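Local coordinates for protein 3-oxo-tetronate kinase (Cupriavidus necator, PDB 5DMH) that catalyses the ATP-dependent phosphorylation of 3-oxo-tetronate to 3-oxo-tetronate 4-phosphate, as a member of the four-carbon acid sugar kinase family, at residues His212-Arg217 / Gly243-Asn248; Asp77-Ala82 / Gln107-Phe112; Asn49-Val52 / Arg57-Gln60. One frame throughout, in Å; residues are numbered along the deposited sequence.

Contact 1 (His212-Arg217 / Gly243-Asn248)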
loop_
_atom_site.group_PDB
_atom_site.type_symbol
_atom_site.label_atom_id
_atom_site.label_comp_id
_atom_site.label_asym_id
_atom_site.label_seq_id
_atom_site.Cartn_x
_atom_site.Cartn_y
_atom_site.Cartn_z
ATOM N N HIS A 212 28.201 -7.431 0.640
ATOM C CA HIS A 212 28.873 -8.704 0.448
ATOM C C HIS A 212 28.603 -9.599 1.657
ATOM O O HIS A 212 28.253 -10.779 1.497
ATOM C CB HIS A 212 30.371 -8.495 0.230
ATOM C CG HIS A 212 31.127 -9.763 -0.011
ATOM N ND1 HIS A 212 31.043 -10.466 -1.193
ATOM C CD2 HIS A 212 31.979 -10.452 0.783
ATOM C CE1 HIS A 212 31.809 -11.542 -1.115
ATOM N NE2 HIS A 212 32.389 -11.555 0.069
ATOM N N ALA A 213 28.740 -9.040 2.865
ATOM C CA ALA A 213 28.502 -9.814 4.084
ATOM C C ALA A 213 27.047 -10.251 4.185
ATOM O O ALA A 213 26.733 -11.344 4.663
ATOM C CB ALA A 213 28.877 -9.017 5.311
ATOM N N THR A 214 26.149 -9.391 3.734
ATOM C CA THR A 214 24.735 -9.707 3.805
ATOM C C THR A 214 24.394 -10.856 2.865
ATOM O O THR A 214 23.625 -11.746 3.215
ATOM C CB THR A 214 23.896 -8.474 3.498
ATOM O OG1 THR A 214 24.196 -7.462 4.467
ATOM C CG2 THR A 214 22.396 -8.776 3.566
ATOM N N ALA A 215 24.975 -10.831 1.671
ATOM C CA ALA A 215 24.733 -11.860 0.666
ATOM C C ALA A 215 25.288 -13.201 1.169
ATOM O O ALA A 215 24.693 -14.261 0.947
ATOM C CB ALA A 215 25.390 -11.456 -0.670
ATOM N N GLU A 216 26.419 -13.140 1.869
ATOM C CA GLU A 216 27.007 -14.334 2.454
ATOM C C GLU A 216 26.080 -14.920 3.526
ATOM O O GLU A 216 25.919 -16.135 3.598
ATOM C CB GLU A 216 28.384 -14.052 3.059
ATOM C CG GLU A 216 29.480 -13.832 2.018
ATOM C CD GLU A 216 30.805 -13.447 2.654
ATOM O OE1 GLU A 216 30.817 -12.625 3.609
ATOM O OE2 GLU A 216 31.831 -13.968 2.191
ATOM N N ARG A 217 25.472 -14.049 4.336
ATOM C CA ARG A 217 24.587 -14.500 5.406
ATOM C C ARG A 217 23.318 -15.112 4.822
ATOM O O ARG A 217 22.794 -16.115 5.332
ATOM C CB ARG A 217 24.254 -13.352 6.365
ATOM C CG ARG A 217 23.376 -13.778 7.504
ATOM C CD ARG A 217 24.027 -14.860 8.339
ATOM N NE ARG A 217 23.143 -15.300 9.407
ATOM C CZ ARG A 217 23.197 -16.508 9.963
ATOM N NH1 ARG A 217 24.118 -17.380 9.577
ATOM N NH2 ARG A 217 22.337 -16.834 10.920
ATOM N N GLY A 243 18.961 -4.339 -0.616
ATOM C CA GLY A 243 18.669 -4.306 -2.041
ATOM C C GLY A 243 19.819 -4.829 -2.899
ATOM O O GLY A 243 19.647 -5.684 -3.771
ATOM N N GLU A 244 21.018 -4.322 -2.636
ATOM C CA GLU A 244 22.200 -4.792 -3.339
ATOM C C GLU A 244 22.467 -6.276 -3.052
ATOM O O GLU A 244 22.754 -7.020 -3.969
ATOM C CB GLU A 244 23.419 -3.936 -2.987
ATOM C CG GLU A 244 24.647 -4.319 -3.788
ATOM C CD GLU A 244 25.886 -3.503 -3.460
ATOM O OE1 GLU A 244 25.798 -2.462 -2.777
ATOM O OE2 GLU A 244 26.965 -3.930 -3.891
ATOM N N ALA A 245 22.373 -6.707 -1.795
ATOM C CA ALA A 245 22.618 -8.114 -1.455
ATOM C C ALA A 245 21.636 -9.063 -2.136
ATOM O O ALA A 245 21.973 -10.222 -2.438
ATOM C CB ALA A 245 22.574 -8.313 0.020
ATOM N N CYS A 246 20.432 -8.561 -2.396
ATOM C CA CYS A 246 19.376 -9.347 -3.023
ATOM C C CYS A 246 19.263 -9.163 -4.541
ATOM O O CYS A 246 18.261 -9.543 -5.120
ATOM C CB CYS A 246 18.024 -9.024 -2.371
ATOM S SG CYS A 246 17.898 -9.504 -0.629
ATOM N N ALA A 247 20.298 -8.627 -5.181
ATOM C CA ALA A 247 20.273 -8.403 -6.620
ATOM C C ALA A 247 19.964 -9.694 -7.371
ATOM O O ALA A 247 19.387 -9.656 -8.455
ATOM C CB ALA A 247 21.611 -7.846 -7.083
ATOM N N ASN A 248 20.366 -10.824 -6.787
ATOM C CA ASN A 248 20.255 -12.139 -7.428
ATOM C C ASN A 248 19.008 -12.946 -7.051
ATOM O O ASN A 248 18.869 -14.091 -7.475
ATOM C CB ASN A 248 21.485 -12.993 -7.057
ATOM C CG ASN A 248 21.467 -13.472 -5.588
ATOM O OD1 ASN A 248 20.939 -12.796 -4.696
ATOM N ND2 ASN A 248 22.055 -14.641 -5.342
#
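Thr214 meets Ala245 with its carbon side, and the side chain is best followed outward from the helix. Its CB already lies against the opposing methyl, 3.7 Å from Ala245 CB. At CB the chain forks. The methyl branch continues toward the partner helix, because a chi1 of -60° sets CG2 anti to the backbone N; Thr214 CG2 ends 3.6 Å from Ala245 CB, a methyl-to-methyl van der Waals contact. The other branch, OG1, turns back beside the backbone N and is hydrogen-bonded to the carbonyl O of Gly210, one turn earlier in the chain, so this buried hydroxyl is satisfied without help from helix 236-245.

Small residues are consistent with so near an approach of two helices of the sugar-binding N-terminal domain. CA of Ala215 and CA of Ala245 are 4.8 Å apart, an alanine-to-alanine approach in which backbone as well as side chain is touched: the CB of Ala245 sits 3.9 Å from the N of Ala215. Ala215 CB lies 4.0 Å from Ala245 O and, more loosely, 4.3 Å from Ala245 CB. No hydrogen bond links the two segments. Cys246 is the first residue to leave helical backbone angles, and Glu244, next to Ala245, forms a salt bridge with Arg268 of helix 262-268.

Contact 2 (Asp77-Ala82 / Gln107-Phe112)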
loop_
_atom_site.group_PDB
_atom_site.type_symbol
_atom_site.label_atom_id
_atom_site.label_comp_id
_atom_site.label_asym_id
_atom_site.label_seq_id
_atom_site.Cartn_x
_atom_site.Cartn_y
_atom_site.Cartn_z
ATOM N N ASP A 77 9.856 0.697 -17.067
ATOM C CA ASP A 77 10.931 -0.090 -16.453
ATOM C C ASP A 77 10.370 -0.996 -15.361
ATOM O O ASP A 77 10.888 -2.097 -15.121
ATOM C CB ASP A 77 12.000 0.818 -15.851
ATOM C CG ASP A 77 12.558 1.806 -16.858
ATOM O OD1 ASP A 77 12.921 1.386 -17.979
ATOM O OD2 ASP A 77 12.658 3.003 -16.517
ATOM N N ALA A 78 9.320 -0.528 -14.686
ATOM C CA ALA A 78 8.716 -1.285 -13.598
ATOM C C ALA A 78 7.226 -1.248 -13.735
ATOM O O ALA A 78 6.682 -0.251 -14.190
ATOM C CB ALA A 78 9.111 -0.707 -12.222
ATOM N N LEU A 79 6.574 -2.340 -13.346
ATOM C CA LEU A 79 5.121 -2.444 -13.377
ATOM C C LEU A 79 4.668 -2.801 -11.984
ATOM O O LEU A 79 5.245 -3.707 -11.366
ATOM C CB LEU A 79 4.709 -3.557 -14.347
ATOM C CG LEU A 79 5.072 -3.359 -15.823
ATOM C CD1 LEU A 79 4.794 -4.629 -16.600
ATOM C CD2 LEU A 79 4.279 -2.228 -16.396
ATOM N N VAL A 80 3.664 -2.093 -11.476
ATOM C CA VAL A 80 3.104 -2.363 -10.153
ATOM C C VAL A 80 1.629 -2.720 -10.275
ATOM O O VAL A 80 0.807 -1.872 -10.620
ATOM C CB VAL A 80 3.223 -1.153 -9.183
ATOM C CG1 VAL A 80 2.574 -1.497 -7.823
ATOM C CG2 VAL A 80 4.696 -0.757 -8.964
ATOM N N VAL A 81 1.310 -3.979 -9.996
ATOM C CA VAL A 81 -0.068 -4.442 -10.000
ATOM C C VAL A 81 -0.722 -4.246 -8.626
ATOM O O VAL A 81 -0.327 -4.850 -7.633
ATOM C CB VAL A 81 -0.155 -5.935 -10.439
ATOM C CG1 VAL A 81 -1.609 -6.421 -10.394
ATOM C CG2 VAL A 81 0.463 -6.132 -11.814
ATOM N N ALA A 82 -1.746 -3.393 -8.579
ATOM C CA ALA A 82 -2.514 -3.162 -7.382
ATOM C C ALA A 82 -3.636 -4.196 -7.199
ATOM O O ALA A 82 -4.513 -4.349 -8.061
ATOM C CB ALA A 82 -3.105 -1.764 -7.442
ATOM N N GLN A 107 5.064 -10.063 -19.500
ATOM C CA GLN A 107 5.526 -8.758 -19.966
ATOM C C GLN A 107 7.054 -8.684 -20.015
ATOM O O GLN A 107 7.604 -7.716 -20.538
ATOM C CB GLN A 107 5.000 -7.613 -19.086
ATOM C CG GLN A 107 3.508 -7.632 -18.754
ATOM C CD GLN A 107 2.625 -7.961 -19.943
ATOM O OE1 GLN A 107 2.607 -7.230 -20.929
ATOM N NE2 GLN A 107 1.888 -9.075 -19.856
ATOM N N GLY A 108 7.747 -9.679 -19.456
ATOM C CA GLY A 108 9.198 -9.736 -19.578
ATOM C C GLY A 108 9.988 -9.430 -18.304
ATOM O O GLY A 108 11.226 -9.375 -18.312
ATOM N N CYS A 109 9.294 -9.242 -17.189
ATOM C CA CYS A 109 9.971 -8.883 -15.946
ATOM C C CYS A 109 10.947 -9.976 -15.492
ATOM O O CYS A 109 10.678 -11.168 -15.679
ATOM C CB CYS A 109 8.955 -8.632 -14.850
ATOM S SG CYS A 109 7.866 -7.237 -15.161
ATOM N N ARG A 110 12.047 -9.541 -14.866
ATOM C CA ARG A 110 13.176 -10.385 -14.458
ATOM C C ARG A 110 13.233 -10.643 -12.962
ATOM O O ARG A 110 13.849 -11.612 -12.517
ATOM C CB ARG A 110 14.492 -9.681 -14.801
ATOM C CG ARG A 110 14.948 -9.838 -16.218
ATOM C CD ARG A 110 15.968 -8.774 -16.553
ATOM N NE ARG A 110 16.184 -8.685 -17.995
ATOM C CZ ARG A 110 17.331 -8.951 -18.614
ATOM N NH1 ARG A 110 17.403 -8.835 -19.931
ATOM N NH2 ARG A 110 18.409 -9.318 -17.936
ATOM N N GLN A 111 12.691 -9.713 -12.193
ATOM C CA GLN A 111 12.691 -9.796 -10.737
ATOM C C GLN A 111 11.347 -9.282 -10.265
ATOM O O GLN A 111 10.715 -8.475 -10.942
ATOM C CB GLN A 111 13.801 -8.953 -10.147
ATOM C CG GLN A 111 13.925 -9.025 -8.657
ATOM C CD GLN A 111 15.133 -8.239 -8.149
ATOM O OE1 GLN A 111 15.287 -7.058 -8.463
ATOM N NE2 GLN A 111 16.001 -8.904 -7.381
ATOM N N PHE A 112 10.912 -9.772 -9.115
ATOM C CA PHE A 112 9.568 -9.495 -8.631
ATOM C C PHE A 112 9.605 -9.015 -7.208
ATOM O O PHE A 112 10.497 -9.399 -6.421
ATOM C CB PHE A 112 8.715 -10.747 -8.776
ATOM C CG PHE A 112 8.709 -11.267 -10.173
ATOM C CD1 PHE A 112 9.700 -12.136 -10.605
ATOM C CD2 PHE A 112 7.763 -10.823 -11.085
ATOM C CE1 PHE A 112 9.714 -12.591 -11.912
ATOM C CE2 PHE A 112 7.772 -11.268 -12.409
ATOM C CZ PHE A 112 8.742 -12.137 -12.827
#
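Leu79 lays one methyl, CD1, against the aliphatic stem of Gln107. The contact is shared between two carbons, CD1 of Leu79 being 3.9 Å from Gln107 CB and equally 3.9 Å from Gln107 CG, and the two side chains cross at about a right angle. The same methyl also reaches Cys109, whose SG is 4.3 Å from Leu79 CD1, so a single branch of the leucine touches residues on both sides of Gly108. That glycine, with its positive phi of 108°, closes helix 90-106 in a Schellman motif, and the chain then turns into strand 111-115.

The amide end of Gln107 turns to its own helix. Its side chain bends at chi2 (-44°), and NE2 is hydrogen-bonded to the carbonyl O of Trp103 in the last turn. Leu104 of that helix also touches Leu79, so the leucine of strand 78-82 packs against both the helix and the turn that follows it. No hydrogen bond joins the two segments: the link is dispersive, carbon on carbon with the Cys109 sulfur at the margin, and the glutamine contributes only its methylenes while its amide is held within its own helix end.

Contact 3 (Asn49-Val52 / Arg57-Gln60)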
loop_
_atom_site.group_PDB
_atom_site.type_symbol
_atom_site.label_atom_id
_atom_site.label_comp_id
_atom_site.label_asym_id
_atom_site.label_seq_id
_atom_site.Cartn_x
_atom_site.Cartn_y
_atom_site.Cartn_z
ATOM N N ASN A 49 5.968 5.223 -6.165
ATOM C CA ASN A 49 6.631 6.492 -5.850
ATOM C C ASN A 49 8.134 6.301 -5.602
ATOM O O ASN A 49 8.965 7.034 -6.135
ATOM C CB ASN A 49 5.960 7.114 -4.621
ATOM C CG ASN A 49 6.595 8.437 -4.191
ATOM O OD1 ASN A 49 6.629 9.419 -4.940
ATOM N ND2 ASN A 49 7.112 8.452 -2.971
ATOM N N THR A 50 8.464 5.327 -4.763
ATOM C CA THR A 50 9.850 5.009 -4.471
ATOM C C THR A 50 10.618 4.588 -5.707
ATOM O O THR A 50 11.756 5.027 -5.911
ATOM C CB THR A 50 9.958 3.936 -3.360
ATOM O OG1 THR A 50 9.653 4.575 -2.111
ATOM C CG2 THR A 50 11.377 3.372 -3.306
ATOM N N LEU A 51 10.003 3.773 -6.559
ATOM C CA LEU A 51 10.668 3.380 -7.797
ATOM C C LEU A 51 10.899 4.562 -8.750
ATOM O O LEU A 51 11.994 4.711 -9.295
ATOM C CB LEU A 51 9.875 2.278 -8.491
ATOM C CG LEU A 51 9.896 0.959 -7.730
ATOM C CD1 LEU A 51 8.863 0.021 -8.345
ATOM C CD2 LEU A 51 11.271 0.348 -7.745
ATOM N N VAL A 52 9.883 5.411 -8.940
ATOM C CA VAL A 52 10.029 6.569 -9.811
ATOM C C VAL A 52 11.105 7.506 -9.285
ATOM O O VAL A 52 11.940 7.990 -10.036
ATOM C CB VAL A 52 8.689 7.325 -9.954
ATOM C CG1 VAL A 52 8.893 8.701 -10.583
ATOM C CG2 VAL A 52 7.700 6.465 -10.741
ATOM N N ARG A 57 11.018 4.282 -14.616
ATOM C CA ARG A 57 9.708 4.647 -15.133
ATOM C C ARG A 57 8.749 3.538 -14.706
ATOM O O ARG A 57 9.020 2.364 -14.913
ATOM C CB ARG A 57 9.732 4.784 -16.645
ATOM C CG ARG A 57 10.508 5.993 -17.095
ATOM C CD ARG A 57 10.626 6.085 -18.589
ATOM N NE ARG A 57 11.292 7.328 -18.954
ATOM C CZ ARG A 57 11.721 7.623 -20.175
ATOM N NH1 ARG A 57 11.562 6.760 -21.167
ATOM N NH2 ARG A 57 12.319 8.784 -20.397
ATOM N N THR A 58 7.645 3.920 -14.075
ATOM C CA THR A 58 6.744 2.948 -13.484
ATOM C C THR A 58 5.316 3.193 -13.896
ATOM O O THR A 58 4.885 4.331 -13.949
ATOM C CB THR A 58 6.844 2.992 -11.957
ATOM O OG1 THR A 58 8.181 2.683 -11.556
ATOM C CG2 THR A 58 5.894 1.981 -11.294
ATOM N N VAL A 59 4.597 2.114 -14.212
ATOM C CA VAL A 59 3.157 2.179 -14.427
ATOM C C VAL A 59 2.438 1.303 -13.397
ATOM O O VAL A 59 2.838 0.166 -13.137
ATOM C CB VAL A 59 2.773 1.747 -15.856
ATOM C CG1 VAL A 59 1.257 1.530 -15.968
ATOM C CG2 VAL A 59 3.252 2.791 -16.876
ATOM N N GLN A 60 1.407 1.863 -12.771
ATOM C CA GLN A 60 0.584 1.112 -11.832
ATOM C C GLN A 60 -0.694 0.694 -12.542
ATOM O O GLN A 60 -1.374 1.529 -13.141
ATOM C CB GLN A 60 0.233 1.949 -10.601
ATOM C CG GLN A 60 -0.811 1.299 -9.735
ATOM C CD GLN A 60 -0.926 1.959 -8.392
ATOM O OE1 GLN A 60 0.025 2.582 -7.919
ATOM N NE2 GLN A 60 -2.084 1.828 -7.760
#
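Thr58 points from the start of strand 58-62 into helix 41-53, where its hydroxyl packs against the methylene of Leu51, OG1 lying 3.5 Å from Leu51 CB. Leu51 is buried, and this is the inner side of the contact. The approach is plain packing, for the hydroxyl is hydrogen-bonded to the carbonyl O of Met56 in the loop leading into the strand. A chi1 of -60° sets OG1 beside the backbone N of Thr58, within reach of the Met56 carbonyl.

The outer side is partly exposed. Val52 comes to the threonine obliquely with one branch: CG2 lies 3.8 Å from Thr58 CB and 3.9 Å from Thr58 OG1, and its side chain also touches Ile410 of strand 407-415. The loose end is at Arg57, where the chain next to Thr58 opens to solvent.

Only four residues separate the segments, so the contact closes a short helix-to-strand connection. Leu51 and Thr58 both touch Ala78 on the neighbouring parallel strand 78-82. A helix returning through a short loop to a parallel strand, and packing on that sheet, is typical of an alpha/beta domain, here the sugar-binding N-terminal domain.

All three contacts belong to the sugar-binding N-terminal domain and lie away from the ATP-binding site. Contacts 2 and 3 are close neighbours, their centres about 10 Å apart, and hold adjacent parallel strands: the N of Ala78 is 2.9 Å from the O of Arg57, a probable hydrogen bond. Contact 1 lies farther out, its centre about 25 Å from that of the chain, and joins helix to helix rather than helix or turn to strand; Gln111 NE2 of contact 2 makes a weak hydrogen bond to its Cys246 O. Contacts 1 and 2 are buried, contact 3 only partly. Methyls serve the helix pair, a leucine spans strand to turn, and contact 3 includes a hydroxyl.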